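Local coordinates for protein C-domain type II peptide synthetase (Streptomyces globisporus, PDB 4ZNM) that is a condensation-domain protein of a type II peptide synthetase system, with a fold of the CoA-dependent acyltransferase superfamily, at residues T127-V140 / A149-D161. Numbering follows the deposited sequence.
With NA (sodium ion), chain C.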
loop_
_atom_site.group_PDB
_atom_site.type_symbol
_atom_site.label_atom_id
_atom_site.label_comp_id
_atom_site.label_asym_id
_atom_site.label_seq_id
_atom_site.Cartn_x
_atom_site.Cartn_y
_atom_site.Cartn_z
ATOM N N THR A 127 6.482 6.449 -14.691
ATOM C CA THR A 127 5.764 7.499 -15.391
ATOM C C THR A 127 4.778 8.189 -14.449
ATOM O O THR A 127 4.469 7.675 -13.376
ATOM C CB THR A 127 5.016 6.965 -16.617
ATOM O OG1 THR A 127 3.931 6.115 -16.207
ATOM C CG2 THR A 127 5.974 6.210 -17.515
ATOM N N GLY A 128 4.312 9.374 -14.840
ATOM C CA GLY A 128 3.437 10.179 -13.991
ATOM C C GLY A 128 1.978 10.062 -14.360
ATOM O O GLY A 128 1.626 9.632 -15.459
ATOM N N LEU A 129 1.120 10.416 -13.412
ATOM C CA LEU A 129 -0.323 10.338 -13.626
ATOM C C LEU A 129 -0.974 11.392 -12.720
ATOM O O LEU A 129 -1.033 11.212 -11.522
ATOM C CB LEU A 129 -0.815 8.928 -13.314
ATOM C CG LEU A 129 -2.317 8.664 -13.386
ATOM C CD1 LEU A 129 -2.834 9.014 -14.746
ATOM C CD2 LEU A 129 -2.633 7.200 -13.089
ATOM N N SER A 130 -1.428 12.484 -13.314
ATOM C CA SER A 130 -1.990 13.613 -12.578
ATOM C C SER A 130 -3.265 13.244 -11.840
ATOM O O SER A 130 -3.978 12.316 -12.244
ATOM C CB SER A 130 -2.287 14.753 -13.539
ATOM O OG SER A 130 -3.406 14.427 -14.335
ATOM N N VAL A 131 -3.540 13.960 -10.748
ATOM C CA VAL A 131 -4.843 13.852 -10.079
ATOM C C VAL A 131 -5.758 15.018 -10.509
ATOM O O VAL A 131 -6.966 15.026 -10.276
ATOM C CB VAL A 131 -4.673 13.821 -8.536
ATOM C CG1 VAL A 131 -4.295 15.196 -8.020
ATOM C CG2 VAL A 131 -5.952 13.271 -7.910
ATOM N N ARG A 132 -5.164 16.021 -11.129
ATOM C CA ARG A 132 -5.877 17.277 -11.399
ATOM C C ARG A 132 -6.789 17.169 -12.618
ATOM O O ARG A 132 -7.679 17.998 -12.814
ATOM C CB ARG A 132 -4.879 18.429 -11.576
ATOM C CG ARG A 132 -4.226 18.787 -10.238
ATOM C CD ARG A 132 -3.544 20.173 -10.230
ATOM N NE ARG A 132 -2.436 20.185 -11.186
ATOM C CZ ARG A 132 -1.194 19.792 -10.907
ATOM N NH1 ARG A 132 -0.255 19.840 -11.843
ATOM N NH2 ARG A 132 -0.880 19.357 -9.690
ATOM N N GLU A 133 -6.592 16.137 -13.429
ATOM C CA GLU A 133 -7.527 15.875 -14.526
ATOM C C GLU A 133 -7.485 14.420 -14.913
ATOM O O GLU A 133 -6.544 13.740 -14.594
ATOM C CB GLU A 133 -7.214 16.756 -15.753
ATOM C CG GLU A 133 -5.933 16.440 -16.467
ATOM C CD GLU A 133 -4.736 17.162 -15.902
ATOM O OE1 GLU A 133 -4.910 17.993 -14.989
ATOM O OE2 GLU A 133 -3.612 16.904 -16.379
ATOM N N LEU A 134 -8.509 13.949 -15.606
ATOM C CA LEU A 134 -8.535 12.552 -16.049
ATOM C C LEU A 134 -7.411 12.326 -17.077
ATOM O O LEU A 134 -6.994 13.268 -17.728
ATOM C CB LEU A 134 -9.907 12.219 -16.627
ATOM C CG LEU A 134 -11.096 12.516 -15.687
ATOM C CD1 LEU A 134 -12.395 11.983 -16.217
ATOM C CD2 LEU A 134 -10.867 11.972 -14.267
ATOM N N PRO A 135 -6.917 11.083 -17.211
ATOM C CA PRO A 135 -7.425 9.911 -16.489
ATOM C C PRO A 135 -6.819 9.766 -15.092
ATOM O O PRO A 135 -5.775 10.322 -14.801
ATOM C CB PRO A 135 -7.003 8.748 -17.375
ATOM C CG PRO A 135 -5.696 9.195 -17.966
ATOM C CD PRO A 135 -5.845 10.711 -18.164
ATOM N N LEU A 136 -7.497 9.002 -14.252
ATOM C CA LEU A 136 -6.971 8.582 -12.974
ATOM C C LEU A 136 -6.582 7.098 -12.984
ATOM O O LEU A 136 -6.117 6.564 -11.971
ATOM C CB LEU A 136 -8.020 8.845 -11.907
ATOM C CG LEU A 136 -8.353 10.334 -11.711
ATOM C CD1 LEU A 136 -9.448 10.436 -10.672
ATOM C CD2 LEU A 136 -7.125 11.099 -11.292
ATOM N N LEU A 137 -6.798 6.430 -14.128
ATOM C CA LEU A 137 -6.441 5.024 -14.300
ATOM C C LEU A 137 -5.941 4.884 -15.722
ATOM O O LEU A 137 -6.614 5.334 -16.626
ATOM C CB LEU A 137 -7.643 4.103 -14.072
ATOM C CG LEU A 137 -7.511 2.621 -14.443
ATOM C CD1 LEU A 137 -6.602 1.857 -13.459
ATOM C CD2 LEU A 137 -8.899 1.923 -14.497
ATOM N N ARG A 138 -4.767 4.297 -15.900
ATOM C CA ARG A 138 -4.295 3.915 -17.227
ATOM C C ARG A 138 -3.937 2.445 -17.262
ATOM O O ARG A 138 -3.680 1.838 -16.221
ATOM C CB ARG A 138 -3.071 4.699 -17.638
ATOM C CG ARG A 138 -3.329 6.154 -17.885
ATOM C CD ARG A 138 -2.167 6.819 -18.637
ATOM N NE ARG A 138 -1.016 7.109 -17.778
ATOM C CZ ARG A 138 0.084 6.364 -17.685
ATOM N NH1 ARG A 138 1.075 6.766 -16.876
ATOM N NH2 ARG A 138 0.205 5.233 -18.403
ATOM N N ALA A 139 -3.856 1.905 -18.472
ATOM C CA ALA A 139 -3.481 0.514 -18.664
ATOM C C ALA A 139 -2.500 0.364 -19.803
ATOM O O ALA A 139 -2.625 1.009 -20.866
ATOM C CB ALA A 139 -4.692 -0.318 -18.936
ATOM N N VAL A 140 -1.545 -0.520 -19.583
ATOM C CA VAL A 140 -0.571 -0.873 -20.589
ATOM C C VAL A 140 -0.585 -2.416 -20.688
ATOM O O VAL A 140 -0.358 -3.113 -19.709
ATOM C CB VAL A 140 0.817 -0.343 -20.234
ATOM C CG1 VAL A 140 1.816 -0.721 -21.292
ATOM C CG2 VAL A 140 0.775 1.172 -20.051
ATOM N N ALA A 149 0.357 -12.592 -21.998
ATOM C CA ALA A 149 0.554 -11.144 -21.889
ATOM C C ALA A 149 0.673 -10.747 -20.425
ATOM O O ALA A 149 0.341 -11.541 -19.527
ATOM C CB ALA A 149 -0.599 -10.382 -22.519
ATOM N N VAL A 150 1.167 -9.534 -20.215
ATOM C CA VAL A 150 1.185 -8.894 -18.913
ATOM C C VAL A 150 0.355 -7.601 -18.990
ATOM O O VAL A 150 0.607 -6.765 -19.843
ATOM C CB VAL A 150 2.631 -8.585 -18.474
ATOM C CG1 VAL A 150 2.643 -7.804 -17.125
ATOM C CG2 VAL A 150 3.401 -9.850 -18.341
ATOM N N LEU A 151 -0.635 -7.462 -18.116
ATOM C CA LEU A 151 -1.446 -6.265 -18.065
ATOM C C LEU A 151 -1.000 -5.418 -16.876
ATOM O O LEU A 151 -1.035 -5.906 -15.734
ATOM C CB LEU A 151 -2.915 -6.622 -17.915
ATOM C CG LEU A 151 -3.827 -5.388 -17.793
ATOM C CD1 LEU A 151 -3.730 -4.436 -19.001
ATOM C CD2 LEU A 151 -5.249 -5.808 -17.523
ATOM N N VAL A 152 -0.580 -4.183 -17.136
ATOM C CA VAL A 152 -0.195 -3.254 -16.066
ATOM C C VAL A 152 -1.233 -2.160 -15.902
ATOM O O VAL A 152 -1.569 -1.456 -16.841
ATOM C CB VAL A 152 1.164 -2.591 -16.311
ATOM C CG1 VAL A 152 1.542 -1.663 -15.141
ATOM C CG2 VAL A 152 2.242 -3.650 -16.539
ATOM N N LEU A 153 -1.742 -2.033 -14.688
ATOM C CA LEU A 153 -2.593 -0.918 -14.352
ATOM C C LEU A 153 -1.897 0.080 -13.427
ATOM O O LEU A 153 -1.121 -0.279 -12.516
ATOM C CB LEU A 153 -3.869 -1.425 -13.700
ATOM C CG LEU A 153 -4.643 -2.490 -14.481
ATOM C CD1 LEU A 153 -5.933 -2.830 -13.695
ATOM C CD2 LEU A 153 -4.948 -2.005 -15.903
ATOM N N ILE A 154 -2.201 1.342 -13.652
ATOM C CA ILE A 154 -1.716 2.402 -12.795
ATOM C C ILE A 154 -2.848 3.350 -12.485
ATOM O O ILE A 154 -3.632 3.715 -13.349
ATOM C CB ILE A 154 -0.552 3.129 -13.433
ATOM C CG1 ILE A 154 -0.055 4.223 -12.494
ATOM C CG2 ILE A 154 -0.945 3.655 -14.779
ATOM C CD1 ILE A 154 1.228 4.861 -12.976
ATOM N N ALA A 155 -2.929 3.721 -11.217
ATOM C CA ALA A 155 -4.000 4.569 -10.737
ATOM C C ALA A 155 -3.452 5.526 -9.708
ATOM O O ALA A 155 -2.528 5.191 -8.959
ATOM C CB ALA A 155 -5.094 3.723 -10.122
ATOM N N HIS A 156 -4.043 6.708 -9.641
ATOM C CA HIS A 156 -3.614 7.656 -8.652
ATOM C C HIS A 156 -3.997 7.138 -7.274
ATOM O O HIS A 156 -5.092 6.617 -7.052
ATOM C CB HIS A 156 -4.199 9.040 -8.897
ATOM C CG HIS A 156 -3.364 10.113 -8.284
ATOM N ND1 HIS A 156 -3.497 10.507 -6.968
ATOM C CD2 HIS A 156 -2.320 10.814 -8.785
ATOM C CE1 HIS A 156 -2.583 11.429 -6.696
ATOM N NE2 HIS A 156 -1.860 11.631 -7.785
ATOM N N HIS A 157 -3.070 7.276 -6.343
ATOM C CA HIS A 157 -3.190 6.611 -5.053
ATOM C C HIS A 157 -4.106 7.379 -4.086
ATOM O O HIS A 157 -4.418 6.890 -2.983
ATOM C CB HIS A 157 -1.772 6.402 -4.527
ATOM C CG HIS A 157 -1.654 5.417 -3.398
ATOM N ND1 HIS A 157 -2.677 4.578 -2.998
ATOM C CD2 HIS A 157 -0.614 5.149 -2.579
ATOM C CE1 HIS A 157 -2.268 3.838 -1.985
ATOM N NE2 HIS A 157 -1.020 4.166 -1.707
ATOM N N THR A 158 -4.551 8.577 -4.497
ATOM C CA THR A 158 -5.677 9.238 -3.816
ATOM C C THR A 158 -7.004 8.580 -4.185
ATOM O O THR A 158 -7.992 8.734 -3.471
ATOM C CB THR A 158 -5.793 10.775 -4.165
ATOM O OG1 THR A 158 -5.920 10.940 -5.590
ATOM C CG2 THR A 158 -4.600 11.582 -3.640
ATOM N N ALA A 159 -7.010 7.831 -5.294
ATOM C CA ALA A 159 -8.214 7.245 -5.860
ATOM C C ALA A 159 -8.353 5.742 -5.572
ATOM O O ALA A 159 -9.436 5.211 -5.665
ATOM C CB ALA A 159 -8.226 7.469 -7.378
ATOM N N ALA A 160 -7.253 5.061 -5.263
ATOM C CA ALA A 160 -7.250 3.607 -5.122
ATOM C C ALA A 160 -6.141 3.157 -4.216
ATOM O O ALA A 160 -5.029 3.664 -4.291
ATOM C CB ALA A 160 -7.100 2.941 -6.521
ATOM N N ASP A 161 -6.460 2.225 -3.331
ATOM C CA ASP A 161 -5.469 1.473 -2.575
ATOM C C ASP A 161 -5.311 0.026 -3.127
ATOM O O ASP A 161 -5.873 -0.309 -4.176
ATOM C CB ASP A 161 -5.845 1.461 -1.080
ATOM C CG ASP A 161 -7.284 0.928 -0.799
ATOM O OD1 ASP A 161 -7.875 0.205 -1.644
ATOM O OD2 ASP A 161 -7.800 1.215 0.323
HETATM NA NA NA C . -4.732 12.353 -14.619
HETATM O O HOH W 1 -3.210 12.282 -16.275
#
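In an antiparallel beta hairpin, strand 137-140 pairs with residues 152-155 of strand 149-156: Arg138 N reaches Ile154 O at 2.9 Å, and Ile154 N donates back to Arg138 O. Val140 and Val152 form the next hydrogen-bonded pair, their branched side chains suiting extended strands and lying under helix 110-125. On the other face the small Ala139 admits Leu153, whose CD2 presses to 3.5 Å from Ala139 CB, tighter than usual; Leu153 and Ala155 also meet helix 162-180.

Arg138 and Ile154 run side by side: Ile154 CG2 lies 3.7 Å from Arg138 CB, and 4.0 Å above the guanidinium plane, over its centre. The chain bends at chi3 (-77°), and NH1 donates in the guanidinium plane to Thr127 OG1 (3.0 Å) and Gly128 O, tying loop to strand. Thr127 OG1 is also hydrogen-bonded to Val124 O.

At the end of the pairing, where His156 N still donates to Leu136 O, His156 begins the HHxxxDG-type sequence of condensation domains, which runs through Asp161 and here has alanine where the glycine usually stands. Val131 CB makes a CH-pi contact over one His156 ring face, 3.6 Å from its centroid, while ND1 shares a hydrogen bond with Thr158 OG1 (2.8 Å) and NE2 hydrogen-bonds Gly43 O, fixing the ring's rotation. Nearby, sodium binds Ser130 O and OG (both 2.5 Å), Glu133 O, Pro135 O and a water, oxygen ligands suiting this hard cation.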